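Local coordinates for protein formimidoylglutamase (Bacillus subtilis, PDB 3M1R) that hydrolyses N-formimidoyl-L-glutamate to L-glutamate and formamide in histidine degradation, as a manganese-dependent enzyme of the arginase family, at residues Ile150-His155 / Ile242-Asp247; Ile43-Ser48 / Pro123-Gly128; Ala57-Gly62 / Asp292-Phe297; Ala154-Arg159 / Leu189-Phe194. One frame throughout, in Å; residues are numbered along the deposited sequence.

Interaction 1 (Ile150-His155 / Ile242-Asp247); sequences IQFDAH and ISVDMD. With CA (calcium ion), chain B; CA (calcium ion), chain C.
Asp153 and Asp245 meet across a pair of calcium ions, which probably occupy the two manganese positions of this enzyme. Asp245 OD2 bridges them by itself, 2.6 Å from the calcium of chain B and 2.5 Å from that of chain C. Asp153 divides the task, OD1 taking the first ion at 2.4 Å and OD2 the second. The two carboxylate planes stand 66° apart, and their like charges are presumably offset by the metals. On the chain B ion, Asp247 chelates with both oxygens and His155 binds through ND1; Asn130 and Asp157 complete the protein ligands of the other. Asp153 OD1 also accepts from His155 N at 2.7 Å in an Asx turn, met from above the carboxylate plane. These ligands lie at or just past the C-terminal ends of parallel strands, where arginase-family enzymes carry their metal cluster. Behind them, Phe152 N donates to Ser243 O and Phe152 O accepts from Asp245 N, fixing the strand ends in register. Gln151 NE2 reaches Asp153 OD2 at 3.3 Å with its amide plane aimed at that oxygen, while its OE1 is held by Gln188. On the other sheet face Phe152 CD2 lies 4.0 Å from Val244 CG2, and the ring also packs on helix 267-278.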
loop_
_atom_site.group_PDB
_atom_site.type_symbol
_atom_site.label_atom_id
_atom_site.label_comp_id
_atom_site.label_asym_id
_atom_site.label_seq_id
_atom_site.Cartn_x
_atom_site.Cartn_y
_atom_site.Cartn_z
ATOM N N ILE D 150 13.251 14.557 -31.379
ATOM C CA ILE D 150 12.134 15.167 -30.685
ATOM C C ILE D 150 12.085 14.580 -29.277
ATOM O O ILE D 150 11.760 13.403 -29.091
ATOM C CB ILE D 150 10.821 14.947 -31.431
ATOM C CG1 ILE D 150 10.874 15.682 -32.777
ATOM C CG2 ILE D 150 9.637 15.441 -30.603
ATOM C CD1 ILE D 150 9.779 15.296 -33.715
ATOM N N GLN D 151 12.442 15.418 -28.304
ATOM C CA GLN D 151 12.559 15.024 -26.899
ATOM C C GLN D 151 11.356 15.558 -26.115
ATOM O O GLN D 151 11.230 16.769 -25.922
ATOM C CB GLN D 151 13.877 15.579 -26.330
ATOM C CG GLN D 151 14.085 15.440 -24.813
ATOM C CD GLN D 151 15.307 16.225 -24.305
ATOM O OE1 GLN D 151 16.018 16.876 -25.078
ATOM N NE2 GLN D 151 15.540 16.171 -23.002
ATOM N N PHE D 152 10.451 14.665 -25.710
ATOM C CA PHE D 152 9.369 15.048 -24.808
ATOM C C PHE D 152 9.917 14.998 -23.381
ATOM O O PHE D 152 10.349 13.941 -22.907
ATOM C CB PHE D 152 8.168 14.116 -24.952
ATOM C CG PHE D 152 7.383 14.327 -26.221
ATOM C CD1 PHE D 152 6.363 15.260 -26.273
ATOM C CD2 PHE D 152 7.668 13.593 -27.351
ATOM C CE1 PHE D 152 5.649 15.447 -27.430
ATOM C CE2 PHE D 152 6.960 13.787 -28.524
ATOM C CZ PHE D 152 5.948 14.704 -28.561
ATOM N N ASP D 153 9.920 16.140 -22.707
ATOM C CA ASP D 153 10.592 16.236 -21.420
ATOM C C ASP D 153 10.227 17.489 -20.636
ATOM O O ASP D 153 10.088 18.578 -21.214
ATOM C CB ASP D 153 12.120 16.192 -21.624
ATOM C CG ASP D 153 12.817 15.463 -20.509
ATOM O OD1 ASP D 153 12.428 15.725 -19.364
ATOM O OD2 ASP D 153 13.721 14.636 -20.761
ATOM N N ALA D 154 10.069 17.331 -19.318
ATOM C CA ALA D 154 10.003 18.483 -18.428
ATOM C C ALA D 154 11.389 19.106 -18.261
ATOM O O ALA D 154 11.488 20.257 -17.859
ATOM C CB ALA D 154 9.446 18.082 -17.020
ATOM N N HIS D 155 12.449 18.337 -18.533
ATOM C CA HIS D 155 13.822 18.765 -18.224
ATOM C C HIS D 155 14.726 18.775 -19.442
ATOM O O HIS D 155 14.560 17.957 -20.342
ATOM C CB HIS D 155 14.472 17.837 -17.197
ATOM C CG HIS D 155 13.561 17.426 -16.090
ATOM N ND1 HIS D 155 12.653 16.396 -16.226
ATOM C CD2 HIS D 155 13.396 17.910 -14.843
ATOM C CE1 HIS D 155 11.990 16.244 -15.098
ATOM N NE2 HIS D 155 12.409 17.155 -14.242
ATOM N N ILE D 242 12.237 9.809 -31.953
ATOM C CA ILE D 242 11.298 10.290 -30.964
ATOM C C ILE D 242 11.695 9.753 -29.598
ATOM O O ILE D 242 11.692 8.542 -29.384
ATOM C CB ILE D 242 9.869 9.809 -31.269
ATOM C CG1 ILE D 242 9.401 10.286 -32.644
ATOM C CG2 ILE D 242 8.901 10.286 -30.192
ATOM C CD1 ILE D 242 8.033 9.731 -32.986
ATOM N N SER D 243 12.042 10.651 -28.680
ATOM C CA SER D 243 12.357 10.253 -27.313
ATOM C C SER D 243 11.286 10.729 -26.352
ATOM O O SER D 243 11.138 11.928 -26.106
ATOM C CB SER D 243 13.722 10.793 -26.874
ATOM O OG SER D 243 14.085 10.267 -25.598
ATOM N N VAL D 244 10.540 9.787 -25.799
ATOM C CA VAL D 244 9.502 10.144 -24.852
ATOM C C VAL D 244 9.937 9.867 -23.419
ATOM O O VAL D 244 10.087 8.714 -23.012
ATOM C CB VAL D 244 8.203 9.389 -25.108
ATOM C CG1 VAL D 244 7.164 9.839 -24.073
ATOM C CG2 VAL D 244 7.723 9.661 -26.518
ATOM N N ASP D 245 10.152 10.940 -22.669
ATOM C CA ASP D 245 10.422 10.844 -21.246
ATOM C C ASP D 245 9.076 11.062 -20.581
ATOM O O ASP D 245 8.477 12.123 -20.696
ATOM C CB ASP D 245 11.423 11.912 -20.832
ATOM C CG ASP D 245 11.722 11.905 -19.334
ATOM O OD1 ASP D 245 10.898 11.470 -18.509
ATOM O OD2 ASP D 245 12.822 12.344 -18.992
HETATM N N MSE D 246 8.584 10.030 -19.918
HETATM C CA MSE D 246 7.205 10.041 -19.446
HETATM C C MSE D 246 6.962 11.112 -18.397
HETATM O O MSE D 246 5.818 11.476 -18.142
HETATM C CB MSE D 246 6.782 8.651 -18.936
HETATM C CG MSE D 246 6.668 7.596 -20.052
HETATM SE SE MSE D 246 5.269 7.952 -21.409
HETATM C CE MSE D 246 3.727 7.509 -20.284
ATOM N N ASP D 247 8.027 11.654 -17.807
ATOM C CA ASP D 247 7.814 12.666 -16.779
ATOM C C ASP D 247 7.433 14.024 -17.360
ATOM O O ASP D 247 7.143 14.956 -16.617
ATOM C CB ASP D 247 8.969 12.751 -15.763
ATOM C CG ASP D 247 10.240 13.300 -16.361
ATOM O OD1 ASP D 247 10.170 14.071 -17.363
ATOM O OD2 ASP D 247 11.313 12.956 -15.813
HETATM CA CA CA B . 12.533 14.366 -17.432
HETATM CA CA CA C . 14.750 13.882 -18.425
#

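Interaction 2 (Ile43-Ser48 / Pro123-Gly128); sequences IGVPLS and PLILGG
Ile43-Gly44-Val45 and Leu124-Ile125-Leu126 pair as neighbouring parallel strands in the large sheet of the arginase-type alpha/beta fold, separated in the sheet from the 150-155 and 242-247 pair by strand 283-289. The short axes approach to 4.7 Å at 29°, a marked twist. Three backbone bonds define the register: Ile43 N to Leu124 O, Leu126 N to Ile43 O at 2.9 Å with an N-H...O angle of 173°, and Val45 N to Leu126 O at 2.8 Å. Side chains of Ile43, Val45 and Ile125 share one face, where helix 100-117 covers Val45 and Ile125. Ile43 and Ile125 lie side by side, pointing the same way, with CG2 of the former 4.1 Å from CG1 of the latter. Val45 instead runs across Ile125 at a slant. Its CG2 is anti to the carbonyl carbon, and this branch meets Ile125 CG2 at 3.6 Å. Leu126 projects from the opposite face against helix 60-69. Past the paired residues the chains remain close through Gly128, which follows a cis peptide bond and has positive phi (87°); a side chain there would collide with Val45 O. Its bare CA makes a CH...O contact with Leu47 O at 3.2 Å.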
loop_
_atom_site.group_PDB
_atom_site.type_symbol
_atom_site.label_atom_id
_atom_site.label_comp_id
_atom_site.label_asym_id
_atom_site.label_seq_id
_atom_site.Cartn_x
_atom_site.Cartn_y
_atom_site.Cartn_z
ATOM N N ILE D 43 12.342 -3.665 -28.339
ATOM C CA ILE D 43 13.570 -4.023 -27.630
ATOM C C ILE D 43 13.605 -3.361 -26.242
ATOM O O ILE D 43 13.304 -2.177 -26.100
ATOM C CB ILE D 43 14.838 -3.668 -28.455
ATOM C CG1 ILE D 43 16.086 -4.309 -27.844
ATOM C CG2 ILE D 43 15.023 -2.169 -28.574
ATOM C CD1 ILE D 43 17.306 -4.101 -28.688
ATOM N N GLY D 44 13.940 -4.145 -25.218
ATOM C CA GLY D 44 14.007 -3.648 -23.847
ATOM C C GLY D 44 15.414 -3.239 -23.437
ATOM O O GLY D 44 16.409 -3.848 -23.868
ATOM N N VAL D 45 15.500 -2.191 -22.624
ATOM C CA VAL D 45 16.779 -1.698 -22.092
ATOM C C VAL D 45 16.593 -1.404 -20.601
ATOM O O VAL D 45 16.352 -0.262 -20.217
ATOM C CB VAL D 45 17.229 -0.404 -22.790
ATOM C CG1 VAL D 45 18.611 0.060 -22.266
ATOM C CG2 VAL D 45 17.247 -0.577 -24.302
ATOM N N PRO D 46 16.675 -2.445 -19.763
ATOM C CA PRO D 46 16.360 -2.360 -18.336
ATOM C C PRO D 46 17.491 -1.759 -17.494
ATOM O O PRO D 46 17.946 -2.413 -16.558
ATOM C CB PRO D 46 16.154 -3.829 -17.934
ATOM C CG PRO D 46 16.611 -4.662 -19.120
ATOM C CD PRO D 46 17.205 -3.765 -20.131
ATOM N N LEU D 47 17.935 -0.550 -17.822
ATOM C CA LEU D 47 18.968 0.135 -17.046
ATOM C C LEU D 47 18.338 1.202 -16.161
ATOM O O LEU D 47 17.595 2.061 -16.641
ATOM C CB LEU D 47 20.004 0.774 -17.977
ATOM C CG LEU D 47 21.167 1.579 -17.380
ATOM C CD1 LEU D 47 22.207 0.673 -16.759
ATOM C CD2 LEU D 47 21.823 2.420 -18.439
ATOM N N SER D 48 18.635 1.158 -14.868
ATOM C CA SER D 48 18.127 2.181 -13.974
ATOM C C SER D 48 19.104 2.542 -12.865
ATOM O O SER D 48 18.794 3.378 -12.017
ATOM C CB SER D 48 16.772 1.763 -13.379
ATOM O OG SER D 48 16.867 0.527 -12.688
ATOM N N PRO D 123 13.232 0.800 -34.343
ATOM C CA PRO D 123 13.195 0.440 -32.923
ATOM C C PRO D 123 12.017 1.019 -32.126
ATOM O O PRO D 123 11.700 2.197 -32.240
ATOM C CB PRO D 123 14.519 0.995 -32.391
ATOM C CG PRO D 123 15.433 0.973 -33.579
ATOM C CD PRO D 123 14.548 1.332 -34.749
ATOM N N LEU D 124 11.374 0.159 -31.340
ATOM C CA LEU D 124 10.461 0.579 -30.292
ATOM C C LEU D 124 11.187 0.240 -29.010
ATOM O O LEU D 124 11.150 -0.899 -28.553
ATOM C CB LEU D 124 9.122 -0.165 -30.368
ATOM C CG LEU D 124 8.074 0.411 -31.341
ATOM C CD1 LEU D 124 8.686 0.685 -32.694
ATOM C CD2 LEU D 124 6.873 -0.501 -31.483
ATOM N N ILE D 125 11.883 1.228 -28.457
ATOM C CA ILE D 125 12.739 1.005 -27.297
ATOM C C ILE D 125 12.021 1.228 -25.969
ATOM O O ILE D 125 11.479 2.306 -25.694
ATOM C CB ILE D 125 13.999 1.898 -27.342
ATOM C CG1 ILE D 125 14.599 1.891 -28.745
ATOM C CG2 ILE D 125 15.013 1.441 -26.296
ATOM C CD1 ILE D 125 15.697 2.936 -28.970
ATOM N N LEU D 126 12.032 0.202 -25.137
ATOM C CA LEU D 126 11.487 0.312 -23.772
ATOM C C LEU D 126 12.597 0.509 -22.732
ATOM O O LEU D 126 13.337 -0.422 -22.413
ATOM C CB LEU D 126 10.661 -0.937 -23.433
ATOM C CG LEU D 126 9.220 -1.085 -23.978
ATOM C CD1 LEU D 126 8.977 -0.265 -25.229
ATOM C CD2 LEU D 126 8.819 -2.552 -24.194
ATOM N N GLY D 127 12.711 1.722 -22.197
ATOM C CA GLY D 127 13.602 1.958 -21.068
ATOM C C GLY D 127 13.022 1.344 -19.801
ATOM O O GLY D 127 11.876 0.886 -19.806
ATOM N N GLY D 128 13.790 1.345 -18.712
ATOM C CA GLY D 128 15.088 1.990 -18.668
ATOM C C GLY D 128 14.976 3.459 -18.300
ATOM O O GLY D 128 13.944 4.080 -18.506
#

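Interaction 3 (Ala57-Gly62 / Asp292-Phe297); sequences ASFAPG and DPTLDF
Pro293 packs against Phe59 and Ala60 where the loop leading from strand 283-289 to helix 300-318 lies against the N-terminal part of helix 60-69, in the arginase-type alpha/beta fold. No hydrogen bond joins the two segments, so the contact is chiefly apolar. From Pro293 CB, which heads toward the other segment, the ring leads to CG, the atom that does most of the touching: it is 3.6 Å from Ala60 N and 3.9 Å from Phe59 CB. The next ring atom, CD, also lies near Ala60 N and comes within 4.1 Å of Ala60 CB. Beside it Phe59 puts CG anti to its carbonyl carbon (chi1 -69°), bringing CD1 4.4 Å from Thr294 CG2 in an oblique approach. The proline is held in a turn built on Asp292. OD1 of that carboxylate accepts from Thr294 N in an Asx turn and from Thr294 OG1, both donors lying on the same face of its plane, while OD2 accepts from Gly56 N just before Ala57. A leucine in place of Asp292 would probably leave both Thr294 donors and Gly56 N without their acceptors and allow the Pro293 turn to shift. Of the two bonds to OD1, the hydroxyl's is the shorter, Thr294 OG1 to Asp292 OD1 measuring 2.7 Å.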
loop_
_atom_site.group_PDB
_atom_site.type_symbol
_atom_site.label_atom_id
_atom_site.label_comp_id
_atom_site.label_asym_id
_atom_site.label_seq_id
_atom_site.Cartn_x
_atom_site.Cartn_y
_atom_site.Cartn_z
ATOM N N ALA D 57 13.216 1.688 -12.728
ATOM C CA ALA D 57 12.960 1.729 -14.180
ATOM C C ALA D 57 13.459 0.479 -14.896
ATOM O O ALA D 57 13.030 0.183 -16.003
ATOM C CB ALA D 57 13.585 2.965 -14.805
ATOM N N SER D 58 14.373 -0.260 -14.280
ATOM C CA SER D 58 14.792 -1.513 -14.895
ATOM C C SER D 58 13.608 -2.505 -15.016
ATOM O O SER D 58 13.692 -3.468 -15.756
ATOM C CB SER D 58 15.966 -2.136 -14.120
ATOM O OG SER D 58 15.583 -2.336 -12.777
ATOM N N PHE D 59 12.511 -2.273 -14.296
ATOM C CA PHE D 59 11.355 -3.179 -14.374
ATOM C C PHE D 59 10.324 -2.756 -15.427
ATOM O O PHE D 59 9.408 -3.515 -15.755
ATOM C CB PHE D 59 10.643 -3.269 -13.021
ATOM C CG PHE D 59 11.429 -3.974 -11.973
ATOM C CD1 PHE D 59 12.067 -3.263 -10.986
ATOM C CD2 PHE D 59 11.535 -5.350 -11.978
ATOM C CE1 PHE D 59 12.808 -3.907 -10.011
ATOM C CE2 PHE D 59 12.269 -6.008 -11.006
ATOM C CZ PHE D 59 12.907 -5.280 -10.019
ATOM N N ALA D 60 10.460 -1.533 -15.926
ATOM C CA ALA D 60 9.498 -0.961 -16.864
ATOM C C ALA D 60 9.342 -1.769 -18.157
ATOM O O ALA D 60 8.233 -1.896 -18.668
ATOM C CB ALA D 60 9.874 0.475 -17.185
ATOM N N PRO D 61 10.447 -2.284 -18.722
ATOM C CA PRO D 61 10.210 -3.004 -19.985
ATOM C C PRO D 61 9.261 -4.189 -19.778
ATOM O O PRO D 61 8.386 -4.431 -20.607
ATOM C CB PRO D 61 11.614 -3.459 -20.411
ATOM C CG PRO D 61 12.534 -2.468 -19.786
ATOM C CD PRO D 61 11.880 -2.087 -18.450
ATOM N N GLY D 62 9.406 -4.893 -18.658
ATOM C CA GLY D 62 8.496 -5.973 -18.328
ATOM C C GLY D 62 7.043 -5.510 -18.167
ATOM O O GLY D 62 6.131 -6.150 -18.692
ATOM N N ASP D 292 8.605 4.213 -13.809
ATOM C CA ASP D 292 9.046 3.435 -12.655
ATOM C C ASP D 292 7.866 2.682 -12.017
ATOM O O ASP D 292 7.108 3.226 -11.221
ATOM C CB ASP D 292 9.774 4.331 -11.642
ATOM C CG ASP D 292 10.434 3.535 -10.494
ATOM O OD1 ASP D 292 10.107 2.341 -10.311
ATOM O OD2 ASP D 292 11.277 4.125 -9.770
ATOM N N PRO D 293 7.716 1.417 -12.375
ATOM C CA PRO D 293 6.622 0.595 -11.862
ATOM C C PRO D 293 6.562 0.545 -10.333
ATOM O O PRO D 293 5.457 0.397 -9.816
ATOM C CB PRO D 293 6.966 -0.802 -12.388
ATOM C CG PRO D 293 7.890 -0.574 -13.525
ATOM C CD PRO D 293 8.642 0.654 -13.231
ATOM N N THR D 294 7.698 0.631 -9.625
ATOM C CA THR D 294 7.682 0.543 -8.148
ATOM C C THR D 294 7.126 1.819 -7.532
ATOM O O THR D 294 6.813 1.863 -6.350
ATOM C CB THR D 294 9.092 0.298 -7.546
ATOM O OG1 THR D 294 9.934 1.444 -7.784
ATOM C CG2 THR D 294 9.723 -0.903 -8.171
ATOM N N LEU D 295 7.009 2.869 -8.331
ATOM C CA LEU D 295 6.482 4.125 -7.822
ATOM C C LEU D 295 5.032 4.328 -8.311
ATOM O O LEU D 295 4.388 5.318 -7.945
ATOM C CB LEU D 295 7.347 5.278 -8.329
ATOM C CG LEU D 295 8.454 5.930 -7.504
ATOM C CD1 LEU D 295 8.777 5.184 -6.202
ATOM C CD2 LEU D 295 9.673 6.115 -8.371
ATOM N N ASP D 296 4.521 3.395 -9.129
ATOM C CA ASP D 296 3.271 3.644 -9.877
ATOM C C ASP D 296 2.018 3.329 -9.060
ATOM O O ASP D 296 2.061 2.553 -8.107
ATOM C CB ASP D 296 3.246 2.825 -11.174
ATOM C CG ASP D 296 2.404 3.482 -12.296
ATOM O OD1 ASP D 296 1.919 4.632 -12.121
ATOM O OD2 ASP D 296 2.267 2.843 -13.378
ATOM N N PHE D 297 0.890 3.921 -9.433
ATOM C CA PHE D 297 -0.369 3.421 -8.916
ATOM C C PHE D 297 -0.915 2.376 -9.873
ATOM O O PHE D 297 -1.164 2.673 -11.035
ATOM C CB PHE D 297 -1.405 4.515 -8.691
ATOM C CG PHE D 297 -2.675 3.986 -8.114
ATOM C CD1 PHE D 297 -3.746 3.652 -8.940
ATOM C CD2 PHE D 297 -2.775 3.742 -6.756
ATOM C CE1 PHE D 297 -4.911 3.123 -8.405
ATOM C CE2 PHE D 297 -3.947 3.216 -6.208
ATOM C CZ PHE D 297 -5.019 2.911 -7.039
#

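Interaction 4 (Ala154-Arg159 / Leu189-Phe194); sequences AHHDVR and LGIREF. With CA (calcium ion), chain B; CA (calcium ion), chain C.
Ile191 and His156 cross at about a right angle, the isoleucine's CG2 lying 3.8 Å from His156 CE1 and equally far from NE2. This methyl comes to the imidazole obliquely. Ile191 CG1 is anti to the carbonyl carbon (chi1 -64°), and the second bend of the chain (chi2 -55°) sends CD1 to His155 C at 3.6 Å. One side chain therefore touches both the ring of His156 and the backbone of the metal ligand His155. The polar end of the His156 ring is fixed elsewhere, ND1 bonding to Gln188. An alanine in place of Ile191 would probably open a gap beside His156 and leave the backbone of His155 without this apolar support. At Ala154, the side chain of Arg192 folds past the methyl: Ala154 CB is 3.9 Å from Arg192 CB and sits over one face of the guanidinium. The backbones are joined by Arg192 N to Ala154 O at 3.0 Å and by a CH...O contact, 169° at the hydrogen, from Ala154 CA to Gly190 O. This seam carries the pairing of strands 147-152 and 186-191 into the loop bearing metal ligands His155 and Asp157, with Ile211 of strand 210-213 touching both Ile191 and His156 and helix 198-206 packing on His156.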
loop_
_atom_site.group_PDB
_atom_site.type_symbol
_atom_site.label_atom_id
_atom_site.label_comp_id
_atom_site.label_asym_id
_atom_site.label_seq_id
_atom_site.Cartn_x
_atom_site.Cartn_y
_atom_site.Cartn_z
ATOM N N ALA D 154 10.069 17.331 -19.318
ATOM C CA ALA D 154 10.003 18.483 -18.428
ATOM C C ALA D 154 11.389 19.106 -18.261
ATOM O O ALA D 154 11.488 20.257 -17.859
ATOM C CB ALA D 154 9.446 18.082 -17.020
ATOM N N HIS D 155 12.449 18.337 -18.533
ATOM C CA HIS D 155 13.822 18.765 -18.224
ATOM C C HIS D 155 14.726 18.775 -19.442
ATOM O O HIS D 155 14.560 17.957 -20.342
ATOM C CB HIS D 155 14.472 17.837 -17.197
ATOM C CG HIS D 155 13.561 17.426 -16.090
ATOM N ND1 HIS D 155 12.653 16.396 -16.226
ATOM C CD2 HIS D 155 13.396 17.910 -14.843
ATOM C CE1 HIS D 155 11.990 16.244 -15.098
ATOM N NE2 HIS D 155 12.409 17.155 -14.242
ATOM N N HIS D 156 15.723 19.663 -19.424
ATOM C CA HIS D 156 16.673 19.805 -20.529
ATOM C C HIS D 156 17.544 18.568 -20.684
ATOM O O HIS D 156 17.871 18.166 -21.805
ATOM C CB HIS D 156 17.565 21.036 -20.332
ATOM C CG HIS D 156 16.832 22.339 -20.444
ATOM N ND1 HIS D 156 16.213 22.748 -21.605
ATOM C CD2 HIS D 156 16.625 23.327 -19.541
ATOM C CE1 HIS D 156 15.648 23.926 -21.412
ATOM N NE2 HIS D 156 15.886 24.302 -20.165
ATOM N N ASP D 157 17.903 17.962 -19.553
ATOM C CA ASP D 157 18.795 16.802 -19.520
ATOM C C ASP D 157 20.157 17.063 -20.115
ATOM O O ASP D 157 20.683 16.227 -20.850
ATOM C CB ASP D 157 18.193 15.601 -20.232
ATOM C CG ASP D 157 17.254 14.825 -19.355
ATOM O OD1 ASP D 157 17.004 15.264 -18.206
ATOM O OD2 ASP D 157 16.776 13.764 -19.811
ATOM N N VAL D 158 20.722 18.216 -19.786
ATOM C CA VAL D 158 22.067 18.549 -20.194
ATOM C C VAL D 158 22.995 18.689 -18.979
ATOM O O VAL D 158 23.900 19.535 -18.974
ATOM C CB VAL D 158 22.072 19.850 -21.019
ATOM C CG1 VAL D 158 21.419 19.614 -22.400
ATOM C CG2 VAL D 158 21.369 20.967 -20.255
ATOM N N ARG D 159 22.774 17.856 -17.959
ATOM C CA ARG D 159 23.551 17.923 -16.716
ATOM C C ARG D 159 25.043 17.687 -16.930
ATOM O O ARG D 159 25.430 16.910 -17.803
ATOM C CB ARG D 159 23.032 16.909 -15.685
ATOM C CG ARG D 159 21.966 17.441 -14.741
ATOM C CD ARG D 159 21.574 16.384 -13.714
ATOM N NE ARG D 159 20.458 16.814 -12.874
ATOM C CZ ARG D 159 20.584 17.287 -11.635
ATOM N NH1 ARG D 159 19.508 17.652 -10.952
ATOM N NH2 ARG D 159 21.783 17.392 -11.077
ATOM N N LEU D 189 10.234 19.390 -26.060
ATOM C CA LEU D 189 8.827 19.732 -25.916
ATOM C C LEU D 189 8.391 19.454 -24.491
ATOM O O LEU D 189 8.555 18.337 -23.999
ATOM C CB LEU D 189 7.970 18.913 -26.904
ATOM C CG LEU D 189 8.213 19.109 -28.407
ATOM C CD1 LEU D 189 7.553 17.996 -29.217
ATOM C CD2 LEU D 189 7.703 20.472 -28.877
ATOM N N GLY D 190 7.844 20.471 -23.828
ATOM C CA GLY D 190 7.287 20.313 -22.490
ATOM C C GLY D 190 8.159 20.806 -21.355
ATOM O O GLY D 190 7.861 20.526 -20.183
ATOM N N ILE D 191 9.228 21.542 -21.685
ATOM C CA ILE D 191 10.166 22.031 -20.655
ATOM C C ILE D 191 9.371 22.820 -19.614
ATOM O O ILE D 191 8.647 23.754 -19.946
ATOM C CB ILE D 191 11.291 22.910 -21.254
ATOM C CG1 ILE D 191 12.179 22.093 -22.210
ATOM C CG2 ILE D 191 12.119 23.529 -20.157
ATOM C CD1 ILE D 191 12.779 20.844 -21.574
ATOM N N ARG D 192 9.493 22.439 -18.353
ATOM C CA ARG D 192 8.516 22.869 -17.362
ATOM C C ARG D 192 9.097 23.881 -16.382
ATOM O O ARG D 192 10.225 23.734 -15.932
ATOM C CB ARG D 192 7.951 21.641 -16.625
ATOM C CG ARG D 192 6.661 21.906 -15.861
ATOM C CD ARG D 192 6.315 20.719 -14.980
ATOM N NE ARG D 192 6.025 19.529 -15.783
ATOM C CZ ARG D 192 5.700 18.347 -15.271
ATOM N NH1 ARG D 192 5.624 18.194 -13.952
ATOM N NH2 ARG D 192 5.439 17.317 -16.074
ATOM N N GLU D 193 8.318 24.920 -16.089
ATOM C CA GLU D 193 8.663 25.924 -15.082
ATOM C C GLU D 193 8.984 25.279 -13.721
ATOM O O GLU D 193 8.196 24.502 -13.195
ATOM C CB GLU D 193 7.498 26.907 -14.938
ATOM C CG GLU D 193 7.662 27.962 -13.864
ATOM C CD GLU D 193 8.437 29.175 -14.343
ATOM O OE1 GLU D 193 9.433 28.991 -15.079
ATOM O OE2 GLU D 193 8.054 30.315 -13.983
ATOM N N PHE D 194 10.155 25.606 -13.176
ATOM C CA PHE D 194 10.654 25.081 -11.894
ATOM C C PHE D 194 11.180 23.649 -11.953
ATOM O O PHE D 194 11.456 23.061 -10.915
ATOM C CB PHE D 194 9.636 25.224 -10.744
ATOM C CG PHE D 194 9.374 26.641 -10.351
ATOM C CD1 PHE D 194 8.112 27.187 -10.486
ATOM C CD2 PHE D 194 10.402 27.443 -9.888
ATOM C CE1 PHE D 194 7.878 28.500 -10.149
ATOM C CE2 PHE D 194 10.175 28.755 -9.556
ATOM C CZ PHE D 194 8.912 29.290 -9.684
HETATM CA CA CA B . 12.533 14.366 -17.432
HETATM CA CA CA C . 14.750 13.882 -18.425
#

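In the fold
Interactions 1, 2 and 4 lie on one parallel sheet, in which strands 39-45, 121-127, 283-289, 239-245, 147-152 and 186-191 are consecutive. Interactions 1 and 4 are neighbours, centres about 9 Å apart, sharing Ala154, His155 and both calcium ions; Gln151 O and Leu189 N join them. Interaction 2, closed earlier in the chain, lies about 14 Å from interaction 1, centre to centre. Interaction 3 touches interaction 2, as where Gly128 N meets Ala57 O, and their segments alternate along the sequence. Its two segments span interactions 1 and 4. Interactions 1 and 4 supply metal ligands, whereas 2 and 3 join other parts of the same fold.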